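Local coordinates for Serine/threonine-protein phosphatase 2A regulatory subunit B'' subunit alpha (Homo sapiens, PDB 4I5J), which is a calcium-binding regulatory subunit of protein phosphatase 2A that may steer its substrate selectivity, activity and location, represented here by its EF-hand-containing part, at residues A[101-104]-A[105-108]; A[144-148]-A[149-153]. All blocks are in the same frame, centred on the assembly; numbering follows the deposited sequence.

Contact 1 (A[101-104]-A[105-108]); sequences EDIN and QITD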
loop_
_atom_site.group_PDB
_atom_site.type_symbol
_atom_site.label_atom_id
_atom_site.label_comp_id
_atom_site.label_asym_id
_atom_site.label_seq_id
_atom_site.Cartn_x
_atom_site.Cartn_y
_atom_site.Cartn_z
ATOM N N GLU A 101 15.335 20.512 -9.743
ATOM C CA GLU A 101 16.020 19.835 -10.841
ATOM C C GLU A 101 16.446 18.415 -10.481
ATOM O O GLU A 101 16.586 17.567 -11.361
ATOM C CB GLU A 101 17.212 20.653 -11.358
ATOM C CG GLU A 101 16.832 21.715 -12.390
ATOM C CD GLU A 101 18.042 22.368 -13.057
ATOM O OE1 GLU A 101 19.175 21.866 -12.883
ATOM O OE2 GLU A 101 17.855 23.391 -13.756
ATOM N N ASP A 102 16.651 18.156 -9.195
ATOM C CA ASP A 102 16.930 16.798 -8.756
ATOM C C ASP A 102 15.624 16.063 -8.467
ATOM O O ASP A 102 15.064 16.177 -7.370
ATOM C CB ASP A 102 17.817 16.785 -7.516
ATOM C CG ASP A 102 18.254 15.370 -7.129
ATOM O OD1 ASP A 102 17.941 14.415 -7.882
ATOM O OD2 ASP A 102 18.923 15.211 -6.079
ATOM N N ILE A 103 15.151 15.306 -9.453
ATOM C CA ILE A 103 13.948 14.494 -9.301
ATOM C C ILE A 103 13.894 13.715 -7.972
ATOM O O ILE A 103 12.811 13.509 -7.417
ATOM C CB ILE A 103 13.782 13.539 -10.487
ATOM C CG1 ILE A 103 12.360 12.980 -10.516
ATOM C CG2 ILE A 103 14.817 12.418 -10.429
ATOM C CD1 ILE A 103 11.294 14.040 -10.512
ATOM N N ASN A 104 15.057 13.340 -7.440
ATOM C CA ASN A 104 15.124 12.551 -6.210
ATOM C C ASN A 104 14.887 13.345 -4.933
ATOM O O ASN A 104 14.798 12.774 -3.845
ATOM C CB ASN A 104 16.416 11.736 -6.156
ATOM C CG ASN A 104 16.505 10.746 -7.300
ATOM O OD1 ASN A 104 15.493 10.181 -7.710
ATOM N ND2 ASN A 104 17.703 10.542 -7.830
ATOM N N GLN A 105 14.743 14.656 -5.081
ATOM C CA GLN A 105 14.293 15.507 -3.989
ATOM C C GLN A 105 12.775 15.569 -3.923
ATOM O O GLN A 105 12.207 15.977 -2.915
ATOM C CB GLN A 105 14.855 16.914 -4.155
ATOM C CG GLN A 105 15.653 17.374 -2.951
ATOM C CD GLN A 105 16.703 16.363 -2.545
ATOM O OE1 GLN A 105 17.316 15.719 -3.394
ATOM N NE2 GLN A 105 16.908 16.209 -1.240
ATOM N N ILE A 106 12.107 15.196 -5.010
ATOM C CA ILE A 106 10.651 15.099 -4.973
ATOM C C ILE A 106 10.288 13.705 -4.474
ATOM O O ILE A 106 10.070 12.773 -5.260
ATOM C CB ILE A 106 9.989 15.346 -6.341
ATOM C CG1 ILE A 106 10.510 16.641 -6.974
ATOM C CG2 ILE A 106 8.509 15.467 -6.156
ATOM C CD1 ILE A 106 10.094 17.880 -6.216
ATOM N N THR A 107 10.232 13.571 -3.157
ATOM C CA THR A 107 10.094 12.271 -2.525
ATOM C C THR A 107 8.633 11.800 -2.477
ATOM O O THR A 107 8.370 10.618 -2.239
ATOM C CB THR A 107 10.703 12.287 -1.108
ATOM O OG1 THR A 107 10.119 13.364 -0.369
ATOM C CG2 THR A 107 12.236 12.492 -1.170
ATOM N N ASP A 108 7.681 12.708 -2.687
ATOM C CA ASP A 108 6.305 12.264 -2.875
ATOM C C ASP A 108 6.096 11.971 -4.352
ATOM O O ASP A 108 6.407 12.807 -5.187
ATOM C CB ASP A 108 5.302 13.317 -2.418
ATOM C CG ASP A 108 5.390 13.609 -0.928
ATOM O OD1 ASP A 108 5.649 12.678 -0.137
ATOM O OD2 ASP A 108 5.192 14.782 -0.558
#
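The carboxylate of D102 and the side-chain amide of Q105 cross at an angle, their planes 46° apart, skewed rather than stacked. One face of the carboxylate is occupied from within the same turn: N104 N donates to D102 OD1 from well above the plane, which makes D102 the start of an Asx turn. A chi1 of -173° puts CG of D102 beside its carbonyl carbon, where OD1 can take the N104 amide two residues on. The backbone itself coils into a short 3-10 turn in the loop between helices 90-97 and 112-125. Q105 N bonds to D102 O at 2.8 Å, nearly straight at the hydrogen, and I106 N follows to I103 O at 3.0 Å with a more bent geometry. I106 then sits at the centre of an inverse gamma turn. On the buried side I103 CD1 comes within 4.5 Å of I106 CG1, and both isoleucines reach L97 of helix 90-97. N104 OD1 accepts from E113 N, tying the turn to the beginning of helix 112-125. Within the turn, the methyl CG2 of T107 rests 3.7 Å from the carbonyl oxygen N104 O.

Contact 2 (A[144-148]-A[149-153]); sequences QASSS and RIIER
A chi1 of 76° sets S147 OG between its own backbone N and carbonyl carbon, and from there the hydroxyl reaches forward to I150 N, the amide three residues on. The bond, 3.1 Å from S147 OG to I150 N and nearly straight, makes S147 the N-cap of helix 148-154, which belongs to the EF-hand pair region. The carbonyl oxygen of S147 begins the regular helical pattern: I151 N meets S147 O at 3.0 Å, almost in line with the C=O bond, and E152 N continues the pattern to S148 O, but from above the carbonyl plane. Two branched side chains close round S147 O. I150, whose CG2 also lies between backbone N and carbonyl carbon, presses that methyl to 3.2 Å from S147 O, while I151 brings CG1 equally near. One residue earlier, S146 CB lies 3.7 Å from I151 CD1 and 3.8 Å from I150 CG2, bringing the incoming loop against both isoleucines. With an alanine here in place of S147, the I150 amide would probably lose its capping acceptor and the first turn would be held less firmly. E218 of helix 209-226 takes part in the same helix end, its carboxylate bonding to R149 N and S148 OG. R149 NH1 forms a salt bridge with E217 and donates to the carbonyl oxygen of Y214, whose ring has a cation-pi contact with the guanidinium. Acceptors thus gather where a helix exposes its amide hydrogens, and the partial positive charge of that end is likely to stabilise the E218 carboxylate.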
loop_
_atom_site.group_PDB
_atom_site.type_symbol
_atom_site.label_atom_id
_atom_site.label_comp_id
_atom_site.label_asym_id
_atom_site.label_seq_id
_atom_site.Cartn_x
_atom_site.Cartn_y
_atom_site.Cartn_z
ATOM N N GLN A 144 10.645 -13.959 5.338
ATOM C CA GLN A 144 9.359 -14.434 5.862
ATOM C C GLN A 144 8.750 -13.535 6.931
ATOM O O GLN A 144 8.070 -14.024 7.838
ATOM C CB GLN A 144 9.482 -15.856 6.408
ATOM C CG GLN A 144 9.594 -16.910 5.345
ATOM C CD GLN A 144 10.211 -18.173 5.876
ATOM O OE1 GLN A 144 11.383 -18.190 6.247
ATOM N NE2 GLN A 144 9.427 -19.241 5.931
ATOM N N ALA A 145 8.983 -12.230 6.808
ATOM C CA ALA A 145 8.513 -11.269 7.799
ATOM C C ALA A 145 6.998 -11.342 7.982
ATOM O O ALA A 145 6.491 -11.071 9.072
ATOM C CB ALA A 145 8.933 -9.859 7.419
ATOM N N SER A 146 6.288 -11.718 6.915
ATOM C CA SER A 146 4.828 -11.817 6.929
ATOM C C SER A 146 4.341 -13.266 7.013
ATOM O O SER A 146 4.976 -14.180 6.472
ATOM C CB SER A 146 4.238 -11.123 5.700
ATOM O OG SER A 146 4.524 -9.735 5.720
ATOM N N SER A 147 3.211 -13.467 7.696
ATOM C CA SER A 147 2.664 -14.805 7.923
ATOM C C SER A 147 1.985 -15.360 6.683
ATOM O O SER A 147 1.450 -14.599 5.871
ATOM C CB SER A 147 1.661 -14.773 9.087
ATOM O OG SER A 147 0.416 -14.204 8.702
ATOM N N SER A 148 1.962 -16.682 6.543
ATOM C CA SER A 148 1.306 -17.278 5.386
ATOM C C SER A 148 -0.183 -16.933 5.317
ATOM O O SER A 148 -0.791 -16.957 4.235
ATOM C CB SER A 148 1.470 -18.791 5.386
ATOM O OG SER A 148 0.459 -19.398 6.167
ATOM N N ARG A 149 -0.781 -16.644 6.471
ATOM C CA ARG A 149 -2.201 -16.343 6.491
ATOM C C ARG A 149 -2.497 -14.923 5.995
ATOM O O ARG A 149 -3.450 -14.711 5.252
ATOM C CB ARG A 149 -2.808 -16.611 7.871
ATOM C CG ARG A 149 -3.151 -18.089 8.058
ATOM C CD ARG A 149 -3.501 -18.470 9.515
ATOM N NE ARG A 149 -3.762 -19.909 9.592
ATOM C CZ ARG A 149 -4.156 -20.560 10.681
ATOM N NH1 ARG A 149 -4.351 -19.915 11.819
ATOM N NH2 ARG A 149 -4.366 -21.865 10.621
ATOM N N ILE A 150 -1.679 -13.960 6.393
ATOM C CA ILE A 150 -1.836 -12.618 5.847
ATOM C C ILE A 150 -1.510 -12.609 4.331
ATOM O O ILE A 150 -2.213 -11.979 3.555
ATOM C CB ILE A 150 -1.019 -11.568 6.648
ATOM C CG1 ILE A 150 -1.694 -10.200 6.568
ATOM C CG2 ILE A 150 0.474 -11.569 6.236
ATOM C CD1 ILE A 150 -3.065 -10.146 7.309
ATOM N N ILE A 151 -0.504 -13.367 3.910
ATOM C CA ILE A 151 -0.129 -13.407 2.489
ATOM C C ILE A 151 -1.261 -14.014 1.658
ATOM O O ILE A 151 -1.621 -13.499 0.601
ATOM C CB ILE A 151 1.187 -14.194 2.254
ATOM C CG1 ILE A 151 2.373 -13.518 2.961
ATOM C CG2 ILE A 151 1.459 -14.370 0.766
ATOM C CD1 ILE A 151 2.698 -12.131 2.489
ATOM N N GLU A 152 -1.841 -15.094 2.163
ATOM C CA GLU A 152 -3.013 -15.699 1.543
ATOM C C GLU A 152 -4.132 -14.669 1.419
ATOM O O GLU A 152 -4.831 -14.610 0.402
ATOM C CB GLU A 152 -3.467 -16.923 2.356
ATOM C CG GLU A 152 -4.655 -17.674 1.793
ATOM C CD GLU A 152 -4.905 -18.987 2.536
ATOM O OE1 GLU A 152 -4.108 -19.328 3.444
ATOM O OE2 GLU A 152 -5.897 -19.678 2.217
ATOM N N ARG A 153 -4.285 -13.824 2.434
ATOM C CA ARG A 153 -5.287 -12.757 2.358
ATOM C C ARG A 153 -4.952 -11.727 1.276
ATOM O O ARG A 153 -5.829 -11.255 0.552
ATOM C CB ARG A 153 -5.464 -12.094 3.726
ATOM C CG ARG A 153 -6.143 -13.000 4.780
ATOM C CD ARG A 153 -7.591 -13.260 4.411
ATOM N NE ARG A 153 -8.310 -11.992 4.332
ATOM C CZ ARG A 153 -9.331 -11.757 3.516
ATOM N NH1 ARG A 153 -9.772 -12.717 2.714
ATOM N NH2 ARG A 153 -9.915 -10.569 3.514
#

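In the fold
Both contacts illustrate how a chain changes course by satisfying its own amides, yet they lie on opposite sides of the chain's centre, about 33 Å apart between centres. Each pairs a buried isoleucine side with a polar, exposed one. Contact 1 is the more peripheral, a loop turn joining helices 90-97 and 112-125; contact 2 lies nearer the middle and begins a helix packed on helices 189-199 and 209-226, which flank the calcium loop. The acceptor differs accordingly: a carboxylate closes the Asx turn within 101-108, whereas a buried serine hydroxyl caps helix 148-154, with glutamates and an arginine adding charged links to helix 209-226. Their nearest atoms are about 22 Å apart.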